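Local structure of metallopeptidase family protein (Thermus thermophilus, 2EJQ) at residues W44-Y49 with L76-E81; I68-G73 with W90-H95. The protein is of uncharacterised function but belongs to a zincin-like metallopeptidase family, binds metal ions and is probably a metal-dependent peptidase. The protein carries 1 engineered substitution. All blocks are in the same frame, centred on the assembly; numbering follows the deposited sequence.

Contact 1: W44-Y49 with L76-E81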
loop_
_atom_site.group_PDB
_atom_site.type_symbol
_atom_site.label_atom_id
_atom_site.label_comp_id
_atom_site.label_asym_id
_atom_site.label_seq_id
_atom_site.Cartn_x
_atom_site.Cartn_y
_atom_site.Cartn_z
ATOM N N TRP A 44 -6.395 -12.610 -2.717
ATOM C CA TRP A 44 -5.072 -12.061 -2.484
ATOM C C TRP A 44 -5.132 -10.595 -2.116
ATOM O O TRP A 44 -5.954 -9.850 -2.642
ATOM C CB TRP A 44 -4.209 -12.222 -3.732
ATOM C CG TRP A 44 -4.081 -13.635 -4.151
ATOM C CD1 TRP A 44 -4.909 -14.326 -4.986
ATOM C CD2 TRP A 44 -3.081 -14.559 -3.716
ATOM N NE1 TRP A 44 -4.484 -15.627 -5.099
ATOM C CE2 TRP A 44 -3.364 -15.797 -4.331
ATOM C CE3 TRP A 44 -1.973 -14.459 -2.867
ATOM C CZ2 TRP A 44 -2.579 -16.930 -4.121
ATOM C CZ3 TRP A 44 -1.191 -15.587 -2.659
ATOM C CH2 TRP A 44 -1.499 -16.808 -3.286
ATOM N N ARG A 45 -4.258 -10.191 -1.201
ATOM C CA ARG A 45 -4.181 -8.803 -0.778
ATOM C C ARG A 45 -3.217 -8.071 -1.716
ATOM O O ARG A 45 -2.029 -8.380 -1.737
ATOM C CB ARG A 45 -3.657 -8.725 0.657
ATOM C CG ARG A 45 -3.620 -7.312 1.210
ATOM C CD ARG A 45 -3.229 -7.292 2.681
ATOM N NE ARG A 45 -4.291 -7.781 3.557
ATOM C CZ ARG A 45 -4.157 -7.924 4.871
ATOM N NH1 ARG A 45 -3.004 -7.620 5.455
ATOM N NH2 ARG A 45 -5.170 -8.367 5.601
ATOM N N LEU A 46 -3.728 -7.117 -2.495
ATOM C CA LEU A 46 -2.878 -6.350 -3.415
ATOM C C LEU A 46 -1.983 -5.327 -2.692
ATOM O O LEU A 46 -0.897 -4.990 -3.165
ATOM C CB LEU A 46 -3.740 -5.626 -4.460
ATOM C CG LEU A 46 -4.675 -6.501 -5.301
ATOM C CD1 LEU A 46 -5.378 -5.654 -6.369
ATOM C CD2 LEU A 46 -3.878 -7.632 -5.943
ATOM N N GLY A 47 -2.453 -4.830 -1.554
ATOM C CA GLY A 47 -1.684 -3.865 -0.787
ATOM C C GLY A 47 -2.245 -3.656 0.611
ATOM O O GLY A 47 -3.254 -4.252 0.985
ATOM N N GLU A 48 -1.580 -2.823 1.401
ATOM C CA GLU A 48 -2.058 -2.535 2.741
ATOM C C GLU A 48 -1.336 -1.347 3.346
ATOM O O GLU A 48 -0.279 -0.922 2.873
ATOM C CB GLU A 48 -1.915 -3.762 3.662
ATOM C CG GLU A 48 -0.493 -4.116 4.044
ATOM C CD GLU A 48 -0.408 -5.340 4.960
ATOM O OE1 GLU A 48 -0.823 -5.265 6.134
ATOM O OE2 GLU A 48 0.077 -6.388 4.500
ATOM N N TYR A 49 -1.932 -0.805 4.397
ATOM C CA TYR A 49 -1.364 0.330 5.090
ATOM C C TYR A 49 -0.612 -0.204 6.297
ATOM O O TYR A 49 -1.139 -1.012 7.061
ATOM C CB TYR A 49 -2.475 1.267 5.540
ATOM C CG TYR A 49 -1.979 2.500 6.266
ATOM C CD1 TYR A 49 -1.177 3.441 5.615
ATOM C CD2 TYR A 49 -2.329 2.739 7.595
ATOM C CE1 TYR A 49 -0.741 4.586 6.264
ATOM C CE2 TYR A 49 -1.896 3.886 8.254
ATOM C CZ TYR A 49 -1.104 4.805 7.581
ATOM O OH TYR A 49 -0.696 5.947 8.224
ATOM N N LEU A 76 -0.063 -10.541 -9.723
ATOM C CA LEU A 76 0.150 -11.592 -10.709
ATOM C C LEU A 76 -0.874 -12.701 -10.538
ATOM O O LEU A 76 -1.482 -13.142 -11.511
ATOM C CB LEU A 76 1.568 -12.172 -10.584
ATOM C CG LEU A 76 2.666 -11.314 -11.204
ATOM C CD1 LEU A 76 4.029 -11.924 -10.941
ATOM C CD2 LEU A 76 2.415 -11.199 -12.692
ATOM N N GLU A 77 -1.074 -13.136 -9.297
ATOM C CA GLU A 77 -2.032 -14.196 -9.016
ATOM C C GLU A 77 -3.425 -13.852 -9.538
ATOM O O GLU A 77 -4.082 -14.681 -10.162
ATOM C CB GLU A 77 -2.108 -14.468 -7.508
ATOM C CG GLU A 77 -0.865 -15.125 -6.898
ATOM C CD GLU A 77 -0.622 -16.548 -7.391
ATOM O OE1 GLU A 77 -1.564 -17.160 -7.935
ATOM O OE2 GLU A 77 0.510 -17.059 -7.221
ATOM N N VAL A 78 -3.871 -12.625 -9.285
ATOM C CA VAL A 78 -5.193 -12.197 -9.718
ATOM C C VAL A 78 -5.262 -11.794 -11.181
ATOM O O VAL A 78 -6.328 -11.847 -11.791
ATOM C CB VAL A 78 -5.699 -10.992 -8.885
ATOM C CG1 VAL A 78 -5.623 -11.314 -7.409
ATOM C CG2 VAL A 78 -4.878 -9.743 -9.203
ATOM N N ALA A 79 -4.132 -11.400 -11.752
ATOM C CA ALA A 79 -4.120 -10.947 -13.134
ATOM C C ALA A 79 -4.450 -12.022 -14.148
ATOM O O ALA A 79 -3.938 -13.143 -14.085
ATOM C CB ALA A 79 -2.778 -10.312 -13.474
ATOM N N GLY A 80 -5.312 -11.653 -15.085
ATOM C CA GLY A 80 -5.721 -12.547 -16.149
ATOM C C GLY A 80 -5.728 -11.757 -17.439
ATOM O O GLY A 80 -5.142 -10.675 -17.521
ATOM N N GLU A 81 -6.390 -12.279 -18.459
ATOM C CA GLU A 81 -6.431 -11.559 -19.720
ATOM C C GLU A 81 -7.063 -10.174 -19.547
ATOM O O GLU A 81 -8.048 -10.011 -18.811
ATOM C CB GLU A 81 -7.196 -12.370 -20.765
ATOM C CG GLU A 81 -7.396 -11.637 -22.070
ATOM C CD GLU A 81 -8.052 -12.505 -23.119
ATOM O OE1 GLU A 81 -8.918 -13.335 -22.748
ATOM O OE2 GLU A 81 -7.705 -12.347 -24.309
#
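The indole of W44 lies against the side chain of E77, whose methylene groups cover one face of the ring. E77 CB stands 3.6 Å from the centroid of the five-membered ring of W44 and only 11° off its normal, a CH-pi contact over the ring face. Farther along the same chain, E77 CG rests 3.6 Å from W44 CE2 and lies over the six-membered ring. The bend at chi2 (-66°) carries the chain along the ring face, and the carboxylate, projecting past the rim beside W44 CZ2, ends up nearly parallel to the ring, the planes 18° apart. An acidic residue thus serves here through its aliphatic part.

This is the close-fitting half of the contact. The other half, at V78, is looser: the two methyls of the valine diverge, V78 CG1 reaching W44 CD1 at 3.9 Å and V78 CG2 meeting L46 CD2 at 4.0 Å. E77 and V78 are both exposed, so the contact lies at the surface and consists of CH-pi and van der Waals packing. Trading the tryptophan for an alanine would probably strip the E77 methylenes of their flat support and leave that side chain free to swing into solvent.

L76, in the last turn of the helix, and A79, just past its end, belong to a magnesium site observed in a crystal structure of this protein, although no ion is bound to the chain here. A34 and P36 also pack on W44, and F83 on V78. Through these side chains the last turn of helix 72-78 is joined to the residues leading into strand 47-50, an edge strand of the sheet, while L46 reaches on to E88 and T92 of helix 85-105.

Contact 2: I68-G73 with W90-H95. Engineered in segment 90-95: M93 (natural residue Leu).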
loop_
_atom_site.group_PDB
_atom_site.type_symbol
_atom_site.label_atom_id
_atom_site.label_comp_id
_atom_site.label_asym_id
_atom_site.label_seq_id
_atom_site.Cartn_x
_atom_site.Cartn_y
_atom_site.Cartn_z
ATOM N N ILE A 68 2.625 2.474 2.768
ATOM C CA ILE A 68 1.641 1.762 1.976
ATOM C C ILE A 68 2.502 0.643 1.355
ATOM O O ILE A 68 3.579 0.910 0.818
ATOM C CB ILE A 68 1.060 2.630 0.843
ATOM C CG1 ILE A 68 0.222 3.762 1.452
ATOM C CG2 ILE A 68 0.234 1.746 -0.112
ATOM C CD1 ILE A 68 -0.354 4.740 0.429
ATOM N N ALA A 69 2.068 -0.603 1.464
ATOM C CA ALA A 69 2.821 -1.698 0.867
ATOM C C ALA A 69 2.024 -2.271 -0.296
ATOM O O ALA A 69 0.801 -2.379 -0.217
ATOM C CB ALA A 69 3.077 -2.780 1.901
ATOM N N LEU A 70 2.721 -2.615 -1.378
ATOM C CA LEU A 70 2.092 -3.222 -2.543
ATOM C C LEU A 70 2.750 -4.592 -2.734
ATOM O O LEU A 70 3.963 -4.735 -2.567
ATOM C CB LEU A 70 2.281 -2.352 -3.792
ATOM C CG LEU A 70 1.433 -1.071 -3.911
ATOM C CD1 LEU A 70 1.706 -0.389 -5.242
ATOM C CD2 LEU A 70 -0.033 -1.411 -3.812
ATOM N N TYR A 71 1.948 -5.601 -3.063
ATOM C CA TYR A 71 2.466 -6.948 -3.255
ATOM C C TYR A 71 2.352 -7.335 -4.726
ATOM O O TYR A 71 1.275 -7.689 -5.201
ATOM C CB TYR A 71 1.677 -7.915 -2.376
ATOM C CG TYR A 71 1.750 -7.542 -0.912
ATOM C CD1 TYR A 71 2.947 -7.658 -0.210
ATOM C CD2 TYR A 71 0.640 -7.015 -0.244
ATOM C CE1 TYR A 71 3.045 -7.261 1.111
ATOM C CE2 TYR A 71 0.731 -6.614 1.079
ATOM C CZ TYR A 71 1.939 -6.738 1.750
ATOM O OH TYR A 71 2.050 -6.320 3.054
ATOM N N TYR A 72 3.469 -7.260 -5.443
ATOM C CA TYR A 72 3.486 -7.602 -6.857
ATOM C C TYR A 72 2.988 -9.023 -7.113
ATOM O O TYR A 72 2.253 -9.262 -8.069
ATOM C CB TYR A 72 4.894 -7.428 -7.422
ATOM C CG TYR A 72 5.021 -7.821 -8.877
ATOM C CD1 TYR A 72 4.303 -7.147 -9.862
ATOM C CD2 TYR A 72 5.865 -8.865 -9.269
ATOM C CE1 TYR A 72 4.420 -7.495 -11.200
ATOM C CE2 TYR A 72 5.992 -9.227 -10.611
ATOM C CZ TYR A 72 5.266 -8.533 -11.574
ATOM O OH TYR A 72 5.400 -8.841 -12.911
ATOM N N GLY A 73 3.369 -9.958 -6.251
ATOM C CA GLY A 73 2.932 -11.335 -6.425
ATOM C C GLY A 73 1.422 -11.503 -6.360
ATOM O O GLY A 73 0.853 -12.355 -7.049
ATOM N N TRP A 90 -3.578 2.081 -9.313
ATOM C CA TRP A 90 -4.192 3.345 -8.944
ATOM C C TRP A 90 -5.134 3.149 -7.765
ATOM O O TRP A 90 -4.978 3.759 -6.707
ATOM C CB TRP A 90 -4.963 3.902 -10.138
ATOM C CG TRP A 90 -5.655 5.202 -9.874
ATOM C CD1 TRP A 90 -6.998 5.400 -9.718
ATOM C CD2 TRP A 90 -5.052 6.497 -9.836
ATOM N NE1 TRP A 90 -7.271 6.740 -9.597
ATOM C CE2 TRP A 90 -6.092 7.438 -9.663
ATOM C CE3 TRP A 90 -3.732 6.956 -9.931
ATOM C CZ2 TRP A 90 -5.854 8.809 -9.593
ATOM C CZ3 TRP A 90 -3.496 8.318 -9.861
ATOM C CH2 TRP A 90 -4.554 9.229 -9.691
ATOM N N GLU A 91 -6.102 2.270 -7.959
ATOM C CA GLU A 91 -7.108 1.950 -6.960
ATOM C C GLU A 91 -6.525 1.450 -5.632
ATOM O O GLU A 91 -6.921 1.896 -4.558
ATOM C CB GLU A 91 -8.070 0.916 -7.562
ATOM C CG GLU A 91 -9.247 0.524 -6.691
ATOM C CD GLU A 91 -10.089 1.725 -6.272
ATOM O OE1 GLU A 91 -10.370 2.584 -7.146
ATOM O OE2 GLU A 91 -10.467 1.804 -5.073
ATOM N N THR A 92 -5.573 0.528 -5.706
ATOM C CA THR A 92 -4.957 -0.029 -4.497
ATOM C C THR A 92 -4.193 1.034 -3.692
ATOM O O THR A 92 -4.326 1.134 -2.479
ATOM C CB THR A 92 -4.016 -1.177 -4.864
ATOM O OG1 THR A 92 -4.762 -2.193 -5.549
ATOM C CG2 THR A 92 -3.376 -1.770 -3.622
ATOM N N MET A 93 -3.401 1.845 -4.373
ATOM C CA MET A 93 -2.663 2.889 -3.689
ATOM C C MET A 93 -3.539 3.911 -3.001
ATOM O O MET A 93 -3.362 4.211 -1.828
ATOM C CB MET A 93 -1.773 3.614 -4.679
ATOM C CG MET A 93 -0.339 3.214 -4.574
ATOM S SD MET A 93 0.611 3.929 -5.892
ATOM C CE MET A 93 -0.651 4.544 -6.947
ATOM N N LEU A 94 -4.480 4.452 -3.757
ATOM C CA LEU A 94 -5.372 5.469 -3.237
ATOM C C LEU A 94 -6.276 4.945 -2.137
ATOM O O LEU A 94 -6.691 5.700 -1.266
ATOM C CB LEU A 94 -6.205 6.067 -4.368
ATOM C CG LEU A 94 -5.344 6.774 -5.406
ATOM C CD1 LEU A 94 -6.256 7.407 -6.446
ATOM C CD2 LEU A 94 -4.478 7.830 -4.747
ATOM N N HIS A 95 -6.579 3.652 -2.168
ATOM C CA HIS A 95 -7.412 3.060 -1.134
ATOM C C HIS A 95 -6.611 3.018 0.172
ATOM O O HIS A 95 -7.138 3.327 1.243
ATOM C CB HIS A 95 -7.850 1.646 -1.528
ATOM C CG HIS A 95 -8.794 1.019 -0.550
ATOM N ND1 HIS A 95 -9.998 1.600 -0.205
ATOM C CD2 HIS A 95 -8.702 -0.119 0.179
ATOM C CE1 HIS A 95 -10.604 0.845 0.697
ATOM N NE2 HIS A 95 -9.838 -0.203 0.946
#
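L70 and T92 form the tightest apolar meeting between strand 68-71 and helix 90-95, with L70 CD2 only 3.4 Å from T92 CG2, closer than carbon atoms usually pack. With OG1 beside the backbone nitrogen (chi1 -59°), the threonine methyl is turned to the strand side and the hydroxyl back toward the E88 carbonyl. The second methyl of the same leucine serves the neighbouring helix residue: L70 CD1 lies 4.2 Å from M93 CG, the two side chains crossing at about a right angle. M93 is an engineered residue, leucine in the natural protein, so its bent thioether end belongs to this construct.

Contact between side chain and backbone is confined to I68, whose CD1 comes to 3.8 Å from M93 O, a van der Waals touch.

Polar bonding runs within the elements instead. T92 OG1 is hydrogen-bonded to E88 O, one turn earlier in the helix, and the strand is tied to both of its neighbours, I68 and L70 to strand 27-31 and A69 to E48.

The strand and helix segments run roughly antiparallel, at 153°, with their axes 9.0 Å apart, and V10 of helix 3-16 packs on both L70 and M93. H95, on the same helix, begins an HExxH pattern consistent with the zinc-binding helix of zincins, though no metal is bound to it here. An interface made almost wholly of methyl and methylene groups, with one backbone carbonyl beside them and its hydroxyl already satisfied, is consistent with helix and sheet being held by shape fit and exclusion of water.

Overall arrangement
The two contacts illustrate how one small alpha/beta fold uses apolar packing in different settings. Contact 2 is core, about 4 Å from the centre of the chain to its own centre, and sets the central strand of the sheet against helix 85-105; contact 1 is at the surface, its centre about 12 Å out, where aromatic and charged residues lend their carbon atoms. The segments of both reach into helix 72-78, but only contact 1 packs through it. They adjoin through the sheet, in which strands 47-50 and 67-71 are antiparallel neighbours, and the two contacts come together at helix 85-105.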